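PDB 6HVG: alternansucrase, which is a large multidomain enzyme of glycoside hydrolase family 70 that joins a TIM-barrel-type catalytic region, with a bound calcium ion, to choline-binding-type repeats. Local coordinates for residues Q249-G253 against N254-F258; V206-N210 against G211-G215; T339-L342 against D343-G346; N221-K225 against S226-D230. All blocks are in the same frame, centred on the assembly; numbering follows the deposited sequence.

Contact 1 (Q249-G253 against N254-F258)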
loop_
_atom_site.group_PDB
_atom_site.type_symbol
_atom_site.label_atom_id
_atom_site.label_comp_id
_atom_site.label_asym_id
_atom_site.label_seq_id
_atom_site.Cartn_x
_atom_site.Cartn_y
_atom_site.Cartn_z
ATOM N N GLN A 249 37.560 -34.073 -5.259
ATOM C CA GLN A 249 38.260 -32.802 -5.191
ATOM C C GLN A 249 37.823 -32.020 -3.964
ATOM O O GLN A 249 36.685 -32.130 -3.532
ATOM C CB GLN A 249 37.921 -31.971 -6.426
ATOM C CG GLN A 249 38.374 -32.574 -7.742
ATOM C CD GLN A 249 39.866 -32.739 -7.801
ATOM O OE1 GLN A 249 40.609 -31.903 -7.326
ATOM N NE2 GLN A 249 40.310 -33.833 -8.343
ATOM N N THR A 250 38.715 -31.196 -3.432
ATOM C CA THR A 250 38.342 -30.283 -2.374
ATOM C C THR A 250 38.437 -28.877 -2.920
ATOM O O THR A 250 39.475 -28.506 -3.417
ATOM C CB THR A 250 39.216 -30.459 -1.115
ATOM O OG1 THR A 250 39.407 -31.861 -0.857
ATOM C CG2 THR A 250 38.545 -29.807 0.093
ATOM N N ILE A 251 37.358 -28.106 -2.829
ATOM C CA ILE A 251 37.322 -26.750 -3.365
ATOM C C ILE A 251 36.783 -25.808 -2.299
ATOM O O ILE A 251 35.759 -26.102 -1.668
ATOM C CB ILE A 251 36.432 -26.661 -4.618
ATOM C CG1 ILE A 251 36.793 -27.789 -5.605
ATOM C CG2 ILE A 251 36.555 -25.290 -5.276
ATOM C CD1 ILE A 251 36.117 -27.678 -6.959
ATOM N N ASP A 252 37.477 -24.685 -2.087
ATOM C CA ASP A 252 37.108 -23.727 -1.041
ATOM C C ASP A 252 36.809 -24.493 0.241
ATOM O O ASP A 252 35.850 -24.178 0.941
ATOM C CB ASP A 252 35.865 -22.909 -1.434
ATOM C CG ASP A 252 35.976 -22.271 -2.811
ATOM O OD1 ASP A 252 37.057 -21.748 -3.165
ATOM O OD2 ASP A 252 34.964 -22.293 -3.546
ATOM N N GLY A 253 37.583 -25.535 0.529
ATOM C CA GLY A 253 37.331 -26.337 1.737
ATOM C C GLY A 253 36.132 -27.283 1.661
ATOM O O GLY A 253 35.724 -27.831 2.668
ATOM N N ASN A 254 35.608 -27.523 0.459
ATOM C CA ASN A 254 34.442 -28.384 0.244
ATOM C C ASN A 254 34.879 -29.622 -0.511
ATOM O O ASN A 254 35.621 -29.515 -1.483
ATOM C CB ASN A 254 33.370 -27.685 -0.583
ATOM C CG ASN A 254 32.704 -26.552 0.159
ATOM O OD1 ASN A 254 31.481 -26.502 0.262
ATOM N ND2 ASN A 254 33.498 -25.639 0.680
ATOM N N LEU A 255 34.418 -30.790 -0.077
ATOM C CA LEU A 255 34.748 -32.042 -0.752
ATOM C C LEU A 255 33.671 -32.312 -1.788
ATOM O O LEU A 255 32.485 -32.257 -1.478
ATOM C CB LEU A 255 34.809 -33.175 0.247
ATOM C CG LEU A 255 35.257 -34.560 -0.223
ATOM C CD1 LEU A 255 36.626 -34.494 -0.916
ATOM C CD2 LEU A 255 35.323 -35.538 0.949
ATOM N N GLN A 256 34.075 -32.517 -3.043
ATOM C CA GLN A 256 33.131 -32.780 -4.131
ATOM C C GLN A 256 33.606 -33.897 -5.080
ATOM O O GLN A 256 34.799 -34.188 -5.169
ATOM C CB GLN A 256 32.884 -31.486 -4.890
ATOM C CG GLN A 256 32.136 -30.437 -4.061
ATOM C CD GLN A 256 32.270 -29.026 -4.578
ATOM O OE1 GLN A 256 33.094 -28.728 -5.458
ATOM N NE2 GLN A 256 31.457 -28.126 -4.018
ATOM N N TYR A 257 32.667 -34.561 -5.756
ATOM C CA TYR A 257 33.023 -35.623 -6.714
ATOM C C TYR A 257 32.674 -35.255 -8.141
ATOM O O TYR A 257 31.669 -34.614 -8.394
ATOM C CB TYR A 257 32.338 -36.934 -6.371
ATOM C CG TYR A 257 32.856 -38.032 -7.251
ATOM C CD1 TYR A 257 34.116 -38.544 -7.037
ATOM C CD2 TYR A 257 32.119 -38.527 -8.323
ATOM C CE1 TYR A 257 34.635 -39.539 -7.832
ATOM C CE2 TYR A 257 32.631 -39.516 -9.130
ATOM C CZ TYR A 257 33.885 -40.019 -8.871
ATOM O OH TYR A 257 34.385 -40.986 -9.711
ATOM N N PHE A 258 33.507 -35.646 -9.097
ATOM C CA PHE A 258 33.183 -35.371 -10.499
ATOM C C PHE A 258 33.303 -36.637 -11.349
ATOM O O PHE A 258 34.255 -37.401 -11.221
ATOM C CB PHE A 258 34.105 -34.280 -11.035
ATOM C CG PHE A 258 33.812 -32.915 -10.488
ATOM C CD1 PHE A 258 34.457 -32.440 -9.356
ATOM C CD2 PHE A 258 32.903 -32.099 -11.105
ATOM C CE1 PHE A 258 34.162 -31.186 -8.833
ATOM C CE2 PHE A 258 32.614 -30.825 -10.595
ATOM C CZ PHE A 258 33.254 -30.366 -9.459
#

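Contact 2 (V206-N210 against G211-G215)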
loop_
_atom_site.group_PDB
_atom_site.type_symbol
_atom_site.label_atom_id
_atom_site.label_comp_id
_atom_site.label_asym_id
_atom_site.label_seq_id
_atom_site.Cartn_x
_atom_site.Cartn_y
_atom_site.Cartn_z
ATOM N N VAL A 206 28.706 -24.243 -21.079
ATOM C CA VAL A 206 29.817 -25.110 -21.368
ATOM C C VAL A 206 29.618 -25.640 -22.772
ATOM O O VAL A 206 28.555 -26.155 -23.095
ATOM C CB VAL A 206 29.833 -26.285 -20.387
ATOM C CG1 VAL A 206 31.051 -27.149 -20.613
ATOM C CG2 VAL A 206 29.789 -25.767 -18.962
ATOM N N ASP A 207 30.636 -25.498 -23.611
ATOM C CA ASP A 207 30.617 -26.045 -24.944
ATOM C C ASP A 207 31.648 -27.169 -24.997
ATOM O O ASP A 207 32.740 -27.047 -24.432
ATOM C CB ASP A 207 30.970 -24.937 -25.946
ATOM C CG ASP A 207 30.510 -25.240 -27.376
ATOM O OD1 ASP A 207 29.999 -26.343 -27.650
ATOM O OD2 ASP A 207 30.672 -24.357 -28.244
ATOM N N ILE A 208 31.314 -28.271 -25.662
ATOM C CA ILE A 208 32.330 -29.265 -26.005
ATOM C C ILE A 208 33.018 -28.681 -27.233
ATOM O O ILE A 208 32.379 -28.496 -28.283
ATOM C CB ILE A 208 31.753 -30.669 -26.306
ATOM C CG1 ILE A 208 30.757 -31.140 -25.228
ATOM C CG2 ILE A 208 32.860 -31.686 -26.428
ATOM C CD1 ILE A 208 31.252 -31.105 -23.805
ATOM N N VAL A 209 34.282 -28.299 -27.066
ATOM C CA VAL A 209 35.070 -27.686 -28.141
ATOM C C VAL A 209 36.126 -28.673 -28.512
ATOM O O VAL A 209 36.859 -29.134 -27.658
ATOM C CB VAL A 209 35.743 -26.363 -27.713
ATOM C CG1 VAL A 209 36.308 -25.640 -28.921
ATOM C CG2 VAL A 209 34.752 -25.463 -26.958
ATOM N N ASN A 210 36.185 -29.013 -29.789
ATOM C CA ASN A 210 36.987 -30.131 -30.212
ATOM C C ASN A 210 36.646 -31.263 -29.262
ATOM O O ASN A 210 35.466 -31.521 -29.059
ATOM C CB ASN A 210 38.444 -29.732 -30.245
ATOM C CG ASN A 210 38.707 -28.599 -31.258
ATOM O OD1 ASN A 210 38.474 -28.751 -32.457
ATOM N ND2 ASN A 210 39.201 -27.461 -30.773
ATOM N N GLY A 211 37.599 -31.917 -28.630
ATOM C CA GLY A 211 37.227 -33.038 -27.749
ATOM C C GLY A 211 36.820 -32.730 -26.304
ATOM O O GLY A 211 36.410 -33.615 -25.558
ATOM N N LYS A 212 36.931 -31.482 -25.884
ATOM C CA LYS A 212 36.940 -31.204 -24.470
ATOM C C LYS A 212 35.996 -30.122 -24.054
ATOM O O LYS A 212 35.713 -29.208 -24.810
ATOM C CB LYS A 212 38.364 -30.864 -24.063
ATOM C CG LYS A 212 39.243 -32.095 -24.121
ATOM C CD LYS A 212 40.704 -31.766 -24.269
ATOM C CE LYS A 212 41.474 -33.053 -24.357
ATOM N NZ LYS A 212 42.898 -32.770 -24.652
ATOM N N ALA A 213 35.524 -30.247 -22.824
ATOM C CA ALA A 213 34.601 -29.274 -22.255
ATOM C C ALA A 213 35.351 -28.037 -21.792
ATOM O O ALA A 213 36.411 -28.140 -21.191
ATOM C CB ALA A 213 33.822 -29.881 -21.093
ATOM N N GLN A 214 34.784 -26.876 -22.089
ATOM C CA GLN A 214 35.380 -25.600 -21.745
ATOM C C GLN A 214 34.233 -24.668 -21.338
ATOM O O GLN A 214 33.231 -24.566 -22.037
ATOM C CB GLN A 214 36.212 -25.042 -22.934
ATOM C CG GLN A 214 37.490 -25.838 -23.239
ATOM C CD GLN A 214 38.270 -25.347 -24.475
ATOM O OE1 GLN A 214 37.985 -24.282 -25.044
ATOM N NE2 GLN A 214 39.266 -26.125 -24.888
ATOM N N GLY A 215 34.371 -24.023 -20.179
ATOM C CA GLY A 215 33.335 -23.143 -19.640
ATOM C C GLY A 215 33.444 -21.777 -20.265
ATOM O O GLY A 215 34.504 -21.408 -20.742
#

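Contact 3 (T339-L342 against D343-G346)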
loop_
_atom_site.group_PDB
_atom_site.type_symbol
_atom_site.label_atom_id
_atom_site.label_comp_id
_atom_site.label_asym_id
_atom_site.label_seq_id
_atom_site.Cartn_x
_atom_site.Cartn_y
_atom_site.Cartn_z
ATOM N N THR A 339 20.945 -39.739 28.957
ATOM C CA THR A 339 19.776 -40.431 28.436
ATOM C C THR A 339 19.094 -39.604 27.346
ATOM O O THR A 339 18.794 -38.427 27.512
ATOM C CB THR A 339 18.782 -40.758 29.563
ATOM O OG1 THR A 339 19.467 -41.498 30.579
ATOM C CG2 THR A 339 17.613 -41.587 29.050
ATOM N N TYR A 340 18.880 -40.255 26.210
ATOM C CA TYR A 340 18.282 -39.650 25.040
ATOM C C TYR A 340 17.039 -40.443 24.679
ATOM O O TYR A 340 16.964 -41.626 25.006
ATOM C CB TYR A 340 19.293 -39.722 23.885
ATOM C CG TYR A 340 20.614 -39.062 24.169
ATOM C CD1 TYR A 340 20.792 -37.705 23.924
ATOM C CD2 TYR A 340 21.682 -39.791 24.652
ATOM C CE1 TYR A 340 22.008 -37.090 24.165
ATOM C CE2 TYR A 340 22.916 -39.197 24.879
ATOM C CZ TYR A 340 23.075 -37.849 24.633
ATOM O OH TYR A 340 24.266 -37.236 24.881
ATOM N N TYR A 341 16.085 -39.792 24.022
ATOM C CA TYR A 341 14.887 -40.464 23.594
ATOM C C TYR A 341 14.823 -40.503 22.081
ATOM O O TYR A 341 14.789 -39.475 21.440
ATOM C CB TYR A 341 13.640 -39.803 24.178
ATOM C CG TYR A 341 12.354 -40.242 23.494
ATOM C CD1 TYR A 341 11.971 -41.570 23.503
ATOM C CD2 TYR A 341 11.539 -39.320 22.843
ATOM C CE1 TYR A 341 10.800 -41.971 22.891
ATOM C CE2 TYR A 341 10.384 -39.702 22.210
ATOM C CZ TYR A 341 10.008 -41.031 22.238
ATOM O OH TYR A 341 8.834 -41.399 21.608
ATOM N N LEU A 342 14.774 -41.700 21.517
ATOM C CA LEU A 342 14.640 -41.867 20.078
ATOM C C LEU A 342 13.251 -42.402 19.795
ATOM O O LEU A 342 12.780 -43.321 20.449
ATOM C CB LEU A 342 15.693 -42.839 19.543
ATOM C CG LEU A 342 17.151 -42.520 19.969
ATOM C CD1 LEU A 342 18.007 -43.755 20.057
ATOM C CD2 LEU A 342 17.836 -41.547 19.025
ATOM N N ASP A 343 12.576 -41.828 18.812
ATOM C CA ASP A 343 11.217 -42.260 18.500
ATOM C C ASP A 343 11.207 -43.537 17.660
ATOM O O ASP A 343 12.268 -44.101 17.380
ATOM C CB ASP A 343 10.401 -41.131 17.840
ATOM C CG ASP A 343 10.809 -40.846 16.423
ATOM O OD1 ASP A 343 11.630 -41.582 15.852
ATOM O OD2 ASP A 343 10.265 -39.887 15.862
ATOM N N GLU A 344 10.008 -43.972 17.279
ATOM C CA GLU A 344 9.797 -45.219 16.514
ATOM C C GLU A 344 10.637 -45.270 15.226
ATOM O O GLU A 344 11.173 -46.329 14.862
ATOM C CB GLU A 344 8.299 -45.423 16.173
ATOM C CG GLU A 344 7.320 -44.777 17.137
ATOM C CD GLU A 344 7.205 -43.259 16.936
ATOM O OE1 GLU A 344 7.501 -42.737 15.834
ATOM O OE2 GLU A 344 6.838 -42.570 17.903
ATOM N N GLN A 345 10.772 -44.123 14.561
ATOM C CA GLN A 345 11.566 -44.026 13.338
ATOM C C GLN A 345 13.079 -43.950 13.611
ATOM O O GLN A 345 13.853 -43.973 12.667
ATOM C CB GLN A 345 11.155 -42.796 12.527
ATOM C CG GLN A 345 9.661 -42.717 12.252
ATOM C CD GLN A 345 9.343 -41.842 11.059
ATOM O OE1 GLN A 345 8.666 -40.820 11.175
ATOM N NE2 GLN A 345 9.851 -42.234 9.902
ATOM N N GLY A 346 13.490 -43.842 14.880
ATOM C CA GLY A 346 14.892 -43.678 15.260
ATOM C C GLY A 346 15.364 -42.225 15.319
ATOM O O GLY A 346 16.564 -41.981 15.515
#

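Contact 4 (N221-K225 against S226-D230)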
loop_
_atom_site.group_PDB
_atom_site.type_symbol
_atom_site.label_atom_id
_atom_site.label_comp_id
_atom_site.label_asym_id
_atom_site.label_seq_id
_atom_site.Cartn_x
_atom_site.Cartn_y
_atom_site.Cartn_z
ATOM N N ASN A 221 34.193 -15.321 -22.496
ATOM C CA ASN A 221 35.558 -15.634 -22.102
ATOM C C ASN A 221 35.658 -17.046 -21.551
ATOM O O ASN A 221 34.821 -17.454 -20.737
ATOM C CB ASN A 221 36.050 -14.658 -21.030
ATOM C CG ASN A 221 35.863 -13.217 -21.432
ATOM O OD1 ASN A 221 36.561 -12.715 -22.326
ATOM N ND2 ASN A 221 34.916 -12.539 -20.791
ATOM N N GLN A 222 36.691 -17.787 -21.969
ATOM C CA GLN A 222 36.946 -19.076 -21.364
ATOM C C GLN A 222 37.193 -18.868 -19.863
ATOM O O GLN A 222 38.021 -18.056 -19.469
ATOM C CB GLN A 222 38.120 -19.809 -22.024
ATOM C CG GLN A 222 38.232 -21.269 -21.569
ATOM C CD GLN A 222 39.248 -22.085 -22.329
ATOM O OE1 GLN A 222 39.829 -21.629 -23.311
ATOM N NE2 GLN A 222 39.476 -23.309 -21.863
ATOM N N LEU A 223 36.453 -19.599 -19.040
ATOM C CA LEU A 223 36.543 -19.463 -17.605
ATOM C C LEU A 223 37.662 -20.341 -17.044
ATOM O O LEU A 223 37.877 -21.464 -17.490
ATOM C CB LEU A 223 35.197 -19.808 -16.959
ATOM C CG LEU A 223 34.103 -18.762 -17.226
ATOM C CD1 LEU A 223 32.725 -19.246 -16.819
ATOM C CD2 LEU A 223 34.409 -17.452 -16.522
ATOM N N LYS A 224 38.363 -19.794 -16.049
ATOM C CA LYS A 224 39.437 -20.478 -15.332
ATOM C C LYS A 224 39.138 -20.436 -13.846
ATOM O O LYS A 224 38.729 -19.400 -13.327
ATOM C CB LYS A 224 40.770 -19.780 -15.585
ATOM C CG LYS A 224 41.701 -20.465 -16.576
ATOM C CD LYS A 224 41.488 -19.986 -17.988
ATOM C CE LYS A 224 42.578 -20.482 -18.928
ATOM N NZ LYS A 224 43.905 -19.846 -18.712
ATOM N N LYS A 225 39.345 -21.560 -13.164
ATOM C CA LYS A 225 39.106 -21.647 -11.699
ATOM C C LYS A 225 37.727 -21.121 -11.292
ATOM O O LYS A 225 37.603 -20.257 -10.439
ATOM C CB LYS A 225 40.241 -20.971 -10.904
ATOM C CG LYS A 225 41.312 -21.986 -10.517
ATOM C CD LYS A 225 42.588 -21.427 -9.921
ATOM C CE LYS A 225 43.452 -22.577 -9.422
ATOM N NZ LYS A 225 44.697 -22.089 -8.792
ATOM N N SER A 226 36.694 -21.664 -11.924
ATOM C CA SER A 226 35.332 -21.240 -11.692
ATOM C C SER A 226 34.347 -22.381 -11.918
ATOM O O SER A 226 34.591 -23.285 -12.688
ATOM C CB SER A 226 35.007 -20.093 -12.632
ATOM O OG SER A 226 33.618 -19.928 -12.751
ATOM N N TYR A 227 33.227 -22.328 -11.212
ATOM C CA TYR A 227 32.096 -23.219 -11.447
ATOM C C TYR A 227 31.293 -22.652 -12.604
ATOM O O TYR A 227 31.158 -21.432 -12.731
ATOM C CB TYR A 227 31.175 -23.277 -10.221
ATOM C CG TYR A 227 31.689 -24.092 -9.059
ATOM C CD1 TYR A 227 31.708 -25.486 -9.114
ATOM C CD2 TYR A 227 32.111 -23.481 -7.881
ATOM C CE1 TYR A 227 32.159 -26.250 -8.044
ATOM C CE2 TYR A 227 32.548 -24.236 -6.804
ATOM C CZ TYR A 227 32.577 -25.619 -6.896
ATOM O OH TYR A 227 33.014 -26.373 -5.856
ATOM N N VAL A 228 30.766 -23.532 -13.446
ATOM C CA VAL A 228 29.738 -23.145 -14.420
ATOM C C VAL A 228 28.668 -24.221 -14.548
ATOM O O VAL A 228 28.965 -25.425 -14.564
ATOM C CB VAL A 228 30.300 -22.895 -15.828
ATOM C CG1 VAL A 228 29.290 -22.110 -16.655
ATOM C CG2 VAL A 228 31.615 -22.148 -15.754
ATOM N N ALA A 229 27.420 -23.775 -14.644
ATOM C CA ALA A 229 26.319 -24.685 -14.904
ATOM C C ALA A 229 26.016 -24.570 -16.372
ATOM O O ALA A 229 26.000 -23.454 -16.901
ATOM C CB ALA A 229 25.098 -24.311 -14.079
ATOM N N ASP A 230 25.793 -25.711 -17.031
ATOM C CA ASP A 230 25.442 -25.703 -18.449
ATOM C C ASP A 230 23.921 -25.604 -18.662
ATOM O O ASP A 230 23.157 -25.479 -17.702
ATOM C CB ASP A 230 26.083 -26.887 -19.189
ATOM C CG ASP A 230 25.392 -28.221 -18.927
ATOM O OD1 ASP A 230 24.298 -28.248 -18.321
ATOM O OD2 ASP A 230 25.960 -29.262 -19.337
#

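Contact 1 (Q249-G253 against N254-F258)
Ile251 and Asn254 close a beta hairpin with a two-residue loop, facing each other as a hydrogen-bonded antiparallel pair at the two ends of a type I' turn. Ile251 N meets Asn254 O at 2.6 Å in the carbonyl plane, whereas Asn254 N reaches Ile251 O at 2.6 Å from 53° out of that carbonyl's plane. Asp252 and Gly253 both have positive phi, the left-handed backbone this turn needs. The Asn254 amide folds back over the turn because CG lies beside its own backbone N (chi1 -69°), and ND2 makes a weak bond of 2.8 Å to Asp252 O.

Beyond the non-hydrogen-bonded pair Thr250-Leu255, Gln249 and Gln256 exchange two backbone bonds; that from Gln256 N to Gln249 O is nearly straight, 169° at the hydrogen. On the sheet face of Gln249, Ile251 and Asn254, the Gln256 side chain crosses that of Ile251 at about a right angle, OE1 lying 3.5 Å from Ile251 CD1. Two outside partners fix this amide: Tyr227 bonds OE1 and Asn285 accepts from NE2. Phe258 adds its ring obliquely, CD1 4.2 Å from Gln249 CG and CE1 4.4 Å from Ile251 CD1.

Contact 2 (V206-N210 against G211-G215)
Val206-Val209 and Lys212-Gly215 run antiparallel as the two strands of a beta hairpin, their axes 4.6 Å apart at the closest point and their directions 145° apart, so the pair is clearly twisted. Four backbone bonds hold it, two from each hydrogen-bonded pair. Asp207 and Gln214 form the more distant one, with Gln214 N 3.1 Å from Asp207 O. Val209 and Lys212 form the other, at the type II' turn, where Lys212 N reaches Val209 O at 2.9 Å from well above the carbonyl plane. Asn210 takes the first corner of this turn with positive phi and strongly negative psi, and Gly211 takes the second.

Side chains divide between the two faces. On one, Ala213 CB touches two branched neighbours of the other strand, 3.9 Å from Val206 CG1 and 3.9 Å from Ile208 CD1. Tyr236, on strand 235-238, touches both Val206 and Ala213 and so continues this apolar patch toward the next hairpin. On the opposite face the carboxylate of Asp207 leads away from the partner strand to a hydrogen bond with His192. Gln214, extended beyond CG, crosses Val209 at about a right angle; its OE1, also weakly bonded by the Tyr216 hydroxyl, lies against a methyl, 3.9 Å from Val209 CG2.

Contact 3 (T339-L342 against D343-G346)
Asp343, packed against the end of the Tyr341 side chain, also accepts the shortest sound polar bond here: Gly346 N donates to Asp343 O at 2.8 Å, closing a type I beta turn just after the strand. Gly346 ends the turn with positive phi (89°), a conformation glycine adopts readily. The Asp343 carboxylate is used as well. Its CG lies between the backbone N and the carbonyl carbon (chi1 73°), which brings OD1 over the turn to accept a hydrogen bond from His347 N; OD2 has a long, weak ion pair with Arg349.

Tyr341 sends its ring forward along the chain, over the next residues. Asp343 N lies over one face of the ring, and the hydroxyl end reaches the Asp343 CA and CB, with Tyr341 OH 4.0 Å from Asp343 CA and 4.1 Å from Asp343 CB. Ring and carboxylate planes stand 90° apart, so the two groups do not stack. From Leu342 a single methyl spans to the far end of the turn, CD2 lying 3.8 Å from Gly346 O.

Within a choline-binding repeat, this turn leads the chain away from strand 338-342, the second strand of a hairpin with strand 333-335. Leu342 also touches Gln333 of that partner strand, while the Tyr341 ring meets Tyr352 at the start of strand 352-355.

Contact 4 (N221-K225 against S226-D230)
Leu223 lays its CD1 methyl against the CG2 branch of Val228, the two side chains crossing at a slant with Leu223 CD1 3.3 Å from Val228 CG2. The value is shorter than a relaxed methyl contact and is doubtful at this resolution, so only the apolar contact itself is safe. Leu223 CD1 also approaches the serine hydroxyl, 4.2 Å from Ser226 OG. The chain doubles back between these residues at Lys225, whose left-handed backbone (phi 50°) turns it into the strand. Lys225 and Ser226 both face Phe238, which makes the bend a G1 beta bulge.

Ser226 carries its OG anti to the backbone N (chi1 161°), along the strand, where the hydroxyl donates to a backbone carbonyl: Ser226 OG is 2.9 Å from Tyr227 O. The donor stands 47° out of that carbonyl's plane, off the usual in-plane approach. The Lys225 side chain, extended beyond CG, touches Tyr237.

The surroundings place the bend between two hairpins. Strand 226-229 pairs antiparallel with strand 235-238, Ser226 bonding Phe238 and Val228 bonding Tyr236 through their backbones, while Leu223 is tied by a backbone bond to Gly215 at the end of strand 212-216.

How the contacts relate
Along the chain the order is contact 2, contact 4, contact 1, contact 3, all 43 to 51 Å from the chain's centre. The first three form a connected run. Measured between centres throughout, contacts 2 and 4 are about 11 Å apart, joined by a probable backbone bond from Leu223 to Gly215; contacts 4 and 1 are about 16 Å apart and meet where Tyr227 reaches Gln256. Contacts 1 and 2, about 22 Å apart, do not touch. Contact 3 stands separately, about 34 Å from contact 1, in a different choline-binding repeat. Short two-stranded sheets following one another in sequence are consistent with a repeat-built region peripheral to the catalytic barrel.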